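Local coordinates for protein GDP-mannose-dependent alpha-(1-6)-phosphatidylinositol monomannoside mannosyltransferase (Corynebacterium glutamicum, PDB 3OKC) that is a mannosyltransferase of the GT-B clan that binds GDP at the strand ends of its C-terminal parallel-sheet domain, at residues A[231-236]-A[256-261]; A[203-208]-A[276-281]. All coordinates share one frame; numbering follows the deposited sequence.

Contact 1 (A[231-236]-A[256-261]); sequences QLLIVG and KFLGRL. With GDP (guanosine-5'-diphosphate), chain B.
The Phe257 ring meets Ile234 obliquely. Ile234 CD1 lies 3.9 Å from Phe257 CE1, and Ile234 CG2 comes near CD1 of the same ring. Both side chains extend together in one direction. The Arg260 guanidinium lies over the guanine of GDP. GDP C2 sits 3.6 Å from one guanidinium face, nearer its margin than its centre. The base edge faces Leu261: GDP N1 and N2 both donate to Leu261 O, N1 at 3.0 Å. Val235 CG1 packs on Leu261 CD1, the side chains crossing at about a right angle, while its CG2 meets Leu258 CD1.

The backbones run parallel. Ile234 uses both its polar atoms: its N donates to Lys256 O (2.8 Å), and its O accepts from Leu258 N (3.0 Å). A water donates to Ile234 O and Gly236 O and accepts from Gly259 N, linking the two backbones beyond the Leu258 bond. Gly236 N donates to Gly259 O from above its carbonyl plane, 3.0 Å away. At the other end Lys256 bends at chi2 (-78°) and chi4, which lets NZ donate to Gln231 OE1 (3.0 Å).

Helix 241-247 connects strand 231-235 to strand 255-259 in a beta-alpha-beta crossover. Arg260 and Leu261, just after strand 255-259, hold the guanine base, in keeping with nucleotide binding at the C-terminal strand ends of a Rossmann-like GT-B domain.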
loop_
_atom_site.group_PDB
_atom_site.type_symbol
_atom_site.label_atom_id
_atom_site.label_comp_id
_atom_site.label_asym_id
_atom_site.label_seq_id
_atom_site.Cartn_x
_atom_site.Cartn_y
_atom_site.Cartn_z
ATOM N N GLN A 231 -19.971 12.587 12.725
ATOM C CA GLN A 231 -19.151 13.274 11.731
ATOM C C GLN A 231 -18.362 12.294 10.882
ATOM O O GLN A 231 -17.625 11.453 11.404
ATOM C CB GLN A 231 -18.178 14.263 12.397
ATOM C CG GLN A 231 -18.830 15.326 13.257
ATOM C CD GLN A 231 -19.571 16.368 12.446
ATOM O OE1 GLN A 231 -19.203 16.669 11.308
ATOM N NE2 GLN A 231 -20.620 16.931 13.031
ATOM N N LEU A 232 -18.530 12.418 9.569
ATOM C CA LEU A 232 -17.721 11.705 8.602
ATOM C C LEU A 232 -16.611 12.637 8.144
ATOM O O LEU A 232 -16.875 13.682 7.547
ATOM C CB LEU A 232 -18.576 11.267 7.407
ATOM C CG LEU A 232 -17.902 10.576 6.215
ATOM C CD1 LEU A 232 -17.317 9.236 6.617
ATOM C CD2 LEU A 232 -18.890 10.399 5.073
ATOM N N LEU A 233 -15.371 12.267 8.443
ATOM C CA LEU A 233 -14.222 13.039 7.999
ATOM C C LEU A 233 -13.662 12.445 6.715
ATOM O O LEU A 233 -13.228 11.295 6.678
ATOM C CB LEU A 233 -13.140 13.118 9.082
ATOM C CG LEU A 233 -13.534 13.575 10.489
ATOM C CD1 LEU A 233 -12.300 13.640 11.360
ATOM C CD2 LEU A 233 -14.266 14.932 10.487
ATOM N N ILE A 234 -13.697 13.240 5.655
ATOM C CA ILE A 234 -13.157 12.829 4.380
ATOM C C ILE A 234 -11.786 13.472 4.189
ATOM O O ILE A 234 -11.668 14.685 3.997
ATOM C CB ILE A 234 -14.154 13.110 3.234
ATOM C CG1 ILE A 234 -15.331 12.134 3.344
ATOM C CG2 ILE A 234 -13.481 12.965 1.875
ATOM C CD1 ILE A 234 -16.576 12.594 2.658
ATOM N N VAL A 235 -10.753 12.640 4.285
ATOM C CA VAL A 235 -9.377 13.100 4.209
ATOM C C VAL A 235 -8.774 12.621 2.896
ATOM O O VAL A 235 -8.754 11.418 2.606
ATOM C CB VAL A 235 -8.527 12.613 5.425
ATOM C CG1 VAL A 235 -7.070 13.081 5.307
ATOM C CG2 VAL A 235 -9.133 13.088 6.749
ATOM N N GLY A 236 -8.296 13.579 2.103
ATOM C CA GLY A 236 -7.703 13.288 0.807
ATOM C C GLY A 236 -8.135 14.264 -0.269
ATOM O O GLY A 236 -9.005 15.113 -0.049
ATOM N N LYS A 256 -17.327 16.426 6.784
ATOM C CA LYS A 256 -16.218 17.377 6.671
ATOM C C LYS A 256 -15.214 16.957 5.598
ATOM O O LYS A 256 -14.612 15.885 5.682
ATOM C CB LYS A 256 -15.506 17.551 8.019
ATOM C CG LYS A 256 -16.418 17.942 9.180
ATOM C CD LYS A 256 -16.789 19.425 9.159
ATOM C CE LYS A 256 -17.872 19.748 10.189
ATOM N NZ LYS A 256 -19.198 19.227 9.763
ATOM N N PHE A 257 -15.054 17.811 4.590
ATOM C CA PHE A 257 -14.043 17.636 3.552
ATOM C C PHE A 257 -12.776 18.364 3.981
ATOM O O PHE A 257 -12.621 19.562 3.744
ATOM C CB PHE A 257 -14.544 18.173 2.208
ATOM C CG PHE A 257 -15.670 17.372 1.614
ATOM C CD1 PHE A 257 -15.408 16.310 0.755
ATOM C CD2 PHE A 257 -16.996 17.685 1.907
ATOM C CE1 PHE A 257 -16.445 15.565 0.202
ATOM C CE2 PHE A 257 -18.044 16.943 1.360
ATOM C CZ PHE A 257 -17.767 15.884 0.505
ATOM N N LEU A 258 -11.872 17.627 4.618
ATOM C CA LEU A 258 -10.674 18.207 5.214
ATOM C C LEU A 258 -9.535 18.436 4.218
ATOM O O LEU A 258 -8.531 19.065 4.553
ATOM C CB LEU A 258 -10.188 17.347 6.391
ATOM C CG LEU A 258 -11.115 17.155 7.599
ATOM C CD1 LEU A 258 -10.395 16.393 8.696
ATOM C CD2 LEU A 258 -11.646 18.479 8.137
ATOM N N GLY A 259 -9.695 17.929 2.996
ATOM C CA GLY A 259 -8.656 18.046 1.977
ATOM C C GLY A 259 -7.468 17.164 2.309
ATOM O O GLY A 259 -7.545 16.311 3.197
ATOM N N ARG A 260 -6.363 17.369 1.599
ATOM C CA ARG A 260 -5.163 16.572 1.828
ATOM C C ARG A 260 -4.394 17.128 3.025
ATOM O O ARG A 260 -3.918 18.269 2.998
ATOM C CB ARG A 260 -4.285 16.532 0.578
ATOM C CG ARG A 260 -3.539 15.224 0.427
ATOM C CD ARG A 260 -2.486 15.276 -0.662
ATOM N NE ARG A 260 -1.741 14.020 -0.700
ATOM C CZ ARG A 260 -0.660 13.758 0.033
ATOM N NH1 ARG A 260 -0.170 14.674 0.861
ATOM N NH2 ARG A 260 -0.065 12.576 -0.070
ATOM N N LEU A 261 -4.297 16.322 4.079
ATOM C CA LEU A 261 -3.680 16.759 5.328
ATOM C C LEU A 261 -2.191 16.451 5.372
ATOM O O LEU A 261 -1.725 15.511 4.722
ATOM C CB LEU A 261 -4.365 16.106 6.536
ATOM C CG LEU A 261 -5.815 16.461 6.890
ATOM C CD1 LEU A 261 -6.266 15.629 8.088
ATOM C CD2 LEU A 261 -5.992 17.949 7.170
HETATM P PB GDP B . -3.636 3.374 -3.020
HETATM O O1B GDP B . -3.126 4.738 -3.073
HETATM O O2B GDP B . -2.755 2.573 -3.390
HETATM O O3B GDP B . -4.597 3.287 -3.814
HETATM O O3A GDP B . -4.095 3.055 -1.676
HETATM P PA GDP B . -3.265 2.798 -0.501
HETATM O O1A GDP B . -2.631 1.728 -0.641
HETATM O O2A GDP B . -4.017 2.679 0.502
HETATM O "O5'" GDP B . -2.317 3.878 -0.273
HETATM C "C5'" GDP B . -2.750 5.183 0.119
HETATM C "C4'" GDP B . -1.643 5.921 0.864
HETATM O "O4'" GDP B . -1.808 7.343 0.713
HETATM C "C3'" GDP B . -1.701 5.607 2.354
HETATM O "O3'" GDP B . -0.387 5.330 2.849
HETATM C "C2'" GDP B . -2.240 6.871 2.994
HETATM O "O2'" GDP B . -1.661 7.086 4.283
HETATM C "C1'" GDP B . -1.869 7.969 2.002
HETATM N N9 GDP B . -2.845 9.093 2.068
HETATM C C8 GDP B . -4.126 9.095 1.654
HETATM N N7 GDP B . -4.670 10.313 1.900
HETATM C C5 GDP B . -3.716 11.077 2.478
HETATM C C6 GDP B . -3.682 12.389 2.947
HETATM O O6 GDP B . -4.698 13.115 2.872
HETATM N N1 GDP B . -2.540 12.878 3.488
HETATM C C2 GDP B . -1.429 12.105 3.577
HETATM N N2 GDP B . -0.294 12.606 4.121
HETATM N N3 GDP B . -1.441 10.827 3.129
HETATM C C4 GDP B . -2.569 10.299 2.581
HETATM O O HOH W 1 -11.302 15.946 1.397
#

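Contact 2 (A[203-208]-A[276-281]); sequences CNSRLV and FAMPAR. With GDP (guanosine-5'-diphosphate), chain B.
The topological switch point of the Rossmann-like sheet lies between strands 200-204 and 275-278, and Cys203 meets Ala277 there. In the sheet order 3-2-1-4-5-6 these are the first and fourth strands. They are neighbours, but no hydrogen bond joins the two segments, and side chains fill the gap between their C-terminal ends.

Cys203 SG lies 3.3 Å from Ala277 O. The thiol is turned opposite its own backbone N (chi1 -174°), and it also packs on Met278 CG at 3.9 Å. Ser205 CB points toward the other segment, and its OG lies 3.6 Å from Met278 CG. Met278 is bent at chi2 and chi3, which brings CE close to the same OG.

This is the C-terminal rim of the sheet, where Rossmann-like domains bind nucleotides. Arg206 reaches the diphosphate of GDP from here. Its NH2 makes a weak, nearly straight hydrogen bond to GDP O3B (3.4 Å), and GDP O1B lies at the guanidinium edge, in its plane. Lys211 also binds GDP.

Asn204 O lies in the plane of the Phe276 ring, at its edge, 3.9 Å from Phe276 CZ. Asn204 N approaches Phe276 CE2 obliquely at 3.5 Å. The Asn204 amide plane is 61° from the ring plane. Helix 294-301 packs against Phe276 through Val295, Tyr296 and Ala299. Helix 263-272 touches both Phe276 and Asn204, and helix 213-226 touches Cys203 through Leu216.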
loop_
_atom_site.group_PDB
_atom_site.type_symbol
_atom_site.label_atom_id
_atom_site.label_comp_id
_atom_site.label_asym_id
_atom_site.label_seq_id
_atom_site.Cartn_x
_atom_site.Cartn_y
_atom_site.Cartn_z
ATOM N N CYS A 203 -12.412 8.580 6.906
ATOM C CA CYS A 203 -12.031 7.958 5.642
ATOM C C CYS A 203 -10.835 8.698 5.050
ATOM O O CYS A 203 -10.958 9.847 4.611
ATOM C CB CYS A 203 -13.197 7.923 4.649
ATOM S SG CYS A 203 -12.797 7.005 3.116
ATOM N N ASN A 204 -9.676 8.042 5.077
ATOM C CA ASN A 204 -8.465 8.557 4.445
ATOM C C ASN A 204 -8.195 7.751 3.187
ATOM O O ASN A 204 -8.027 6.533 3.259
ATOM C CB ASN A 204 -7.259 8.461 5.391
ATOM C CG ASN A 204 -7.564 8.966 6.796
ATOM O OD1 ASN A 204 -8.332 9.911 6.984
ATOM N ND2 ASN A 204 -6.960 8.325 7.797
ATOM N N SER A 205 -8.179 8.433 2.042
ATOM C CA SER A 205 -7.973 7.824 0.721
ATOM C C SER A 205 -8.124 8.891 -0.360
ATOM O O SER A 205 -8.782 9.906 -0.143
ATOM C CB SER A 205 -8.977 6.694 0.449
ATOM O OG SER A 205 -8.573 5.461 1.029
ATOM N N ARG A 206 -7.518 8.658 -1.522
ATOM C CA ARG A 206 -7.714 9.522 -2.685
ATOM C C ARG A 206 -9.200 9.582 -3.010
ATOM O O ARG A 206 -9.913 8.588 -2.863
ATOM C CB ARG A 206 -6.939 9.004 -3.902
ATOM C CG ARG A 206 -5.423 9.012 -3.746
ATOM C CD ARG A 206 -4.709 8.433 -4.972
ATOM N NE ARG A 206 -5.030 7.018 -5.186
ATOM C CZ ARG A 206 -5.784 6.547 -6.181
ATOM N NH1 ARG A 206 -6.300 7.368 -7.088
ATOM N NH2 ARG A 206 -6.013 5.243 -6.274
ATOM N N LEU A 207 -9.667 10.751 -3.429
ATOM C CA LEU A 207 -11.077 10.917 -3.763
ATOM C C LEU A 207 -11.336 10.436 -5.186
ATOM O O LEU A 207 -11.240 11.204 -6.145
ATOM C CB LEU A 207 -11.536 12.368 -3.557
ATOM C CG LEU A 207 -11.243 13.014 -2.197
ATOM C CD1 LEU A 207 -11.811 14.425 -2.136
ATOM C CD2 LEU A 207 -11.762 12.172 -1.037
ATOM N N VAL A 208 -11.613 9.141 -5.303
ATOM C CA VAL A 208 -11.997 8.503 -6.568
ATOM C C VAL A 208 -13.154 7.528 -6.286
ATOM O O VAL A 208 -13.227 6.969 -5.190
ATOM C CB VAL A 208 -10.804 7.766 -7.260
ATOM C CG1 VAL A 208 -9.728 8.760 -7.713
ATOM C CG2 VAL A 208 -10.209 6.681 -6.356
ATOM N N PHE A 276 -12.719 3.690 11.395
ATOM C CA PHE A 276 -12.173 3.961 10.064
ATOM C C PHE A 276 -12.972 3.156 9.053
ATOM O O PHE A 276 -13.048 1.932 9.153
ATOM C CB PHE A 276 -10.683 3.597 9.969
ATOM C CG PHE A 276 -10.123 3.716 8.568
ATOM C CD1 PHE A 276 -10.181 2.636 7.681
ATOM C CD2 PHE A 276 -9.571 4.923 8.122
ATOM C CE1 PHE A 276 -9.689 2.753 6.382
ATOM C CE2 PHE A 276 -9.067 5.049 6.824
ATOM C CZ PHE A 276 -9.133 3.968 5.952
ATOM N N ALA A 277 -13.566 3.839 8.080
ATOM C CA ALA A 277 -14.353 3.166 7.037
ATOM C C ALA A 277 -13.878 3.533 5.632
ATOM O O ALA A 277 -13.637 4.704 5.333
ATOM C CB ALA A 277 -15.834 3.477 7.199
ATOM N N MET A 278 -13.734 2.518 4.784
ATOM C CA MET A 278 -13.426 2.712 3.367
ATOM C C MET A 278 -13.995 1.504 2.620
ATOM O O MET A 278 -13.287 0.511 2.402
ATOM C CB MET A 278 -11.915 2.878 3.137
ATOM C CG MET A 278 -11.519 3.538 1.806
ATOM S SD MET A 278 -11.191 2.393 0.444
ATOM C CE MET A 278 -9.552 1.799 0.852
ATOM N N PRO A 279 -15.290 1.578 2.241
ATOM C CA PRO A 279 -15.961 0.426 1.643
ATOM C C PRO A 279 -15.667 0.340 0.143
ATOM O O PRO A 279 -16.513 0.683 -0.685
ATOM C CB PRO A 279 -17.441 0.697 1.930
ATOM C CG PRO A 279 -17.552 2.190 1.957
ATOM C CD PRO A 279 -16.186 2.749 2.324
ATOM N N ALA A 280 -14.456 -0.107 -0.176
ATOM C CA ALA A 280 -13.962 -0.188 -1.551
ATOM C C ALA A 280 -14.745 -1.183 -2.401
ATOM O O ALA A 280 -15.011 -2.304 -1.966
ATOM C CB ALA A 280 -12.476 -0.541 -1.557
ATOM N N ARG A 281 -15.115 -0.757 -3.607
ATOM C CA ARG A 281 -15.773 -1.624 -4.581
ATOM C C ARG A 281 -14.910 -1.772 -5.833
ATOM O O ARG A 281 -14.050 -0.931 -6.110
ATOM C CB ARG A 281 -17.168 -1.089 -4.945
ATOM C CG ARG A 281 -17.183 0.239 -5.698
ATOM C CD ARG A 281 -18.604 0.665 -6.038
ATOM N NE ARG A 281 -18.654 1.949 -6.743
ATOM C CZ ARG A 281 -18.659 3.142 -6.149
ATOM N NH1 ARG A 281 -18.612 3.240 -4.822
ATOM N NH2 ARG A 281 -18.709 4.245 -6.883
HETATM P PB GDP B . -3.636 3.374 -3.020
HETATM O O1B GDP B . -3.126 4.738 -3.073
HETATM O O2B GDP B . -2.755 2.573 -3.390
HETATM O O3B GDP B . -4.597 3.287 -3.814
HETATM O O3A GDP B . -4.095 3.055 -1.676
HETATM P PA GDP B . -3.265 2.798 -0.501
HETATM O O1A GDP B . -2.631 1.728 -0.641
HETATM O O2A GDP B . -4.017 2.679 0.502
HETATM O "O5'" GDP B . -2.317 3.878 -0.273
HETATM C "C5'" GDP B . -2.750 5.183 0.119
HETATM C "C4'" GDP B . -1.643 5.921 0.864
HETATM O "O4'" GDP B . -1.808 7.343 0.713
HETATM C "C3'" GDP B . -1.701 5.607 2.354
HETATM O "O3'" GDP B . -0.387 5.330 2.849
HETATM C "C2'" GDP B . -2.240 6.871 2.994
HETATM O "O2'" GDP B . -1.661 7.086 4.283
HETATM C "C1'" GDP B . -1.869 7.969 2.002
HETATM N N9 GDP B . -2.845 9.093 2.068
HETATM C C8 GDP B . -4.126 9.095 1.654
HETATM N N7 GDP B . -4.670 10.313 1.900
HETATM C C5 GDP B . -3.716 11.077 2.478
HETATM C C6 GDP B . -3.682 12.389 2.947
HETATM O O6 GDP B . -4.698 13.115 2.872
HETATM N N1 GDP B . -2.540 12.878 3.488
HETATM C C2 GDP B . -1.429 12.105 3.577
HETATM N N2 GDP B . -0.294 12.606 4.121
HETATM N N3 GDP B . -1.441 10.827 3.129
HETATM C C4 GDP B . -2.569 10.299 2.581
#

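The two contacts lie in one six-stranded parallel sheet, their centres about 11 Å apart. Contact 1 is at its edge, on strands 255-259 and 231-235. Contact 2 is in its middle, on strands 200-204 and 275-278. Strands 231-235 and 200-204 are neighbours and connect them: Val235 N lies 2.8 Å from Cys203 O, a probable hydrogen bond. Both segments of contact 1 fall in sequence between those of contact 2, in the order 203-208, 231-236, 256-261, 276-281. Helix 263-272 touches both. Both contacts reach the C-terminal ends of the strands, so together they line one GDP site along the rim of the sheet.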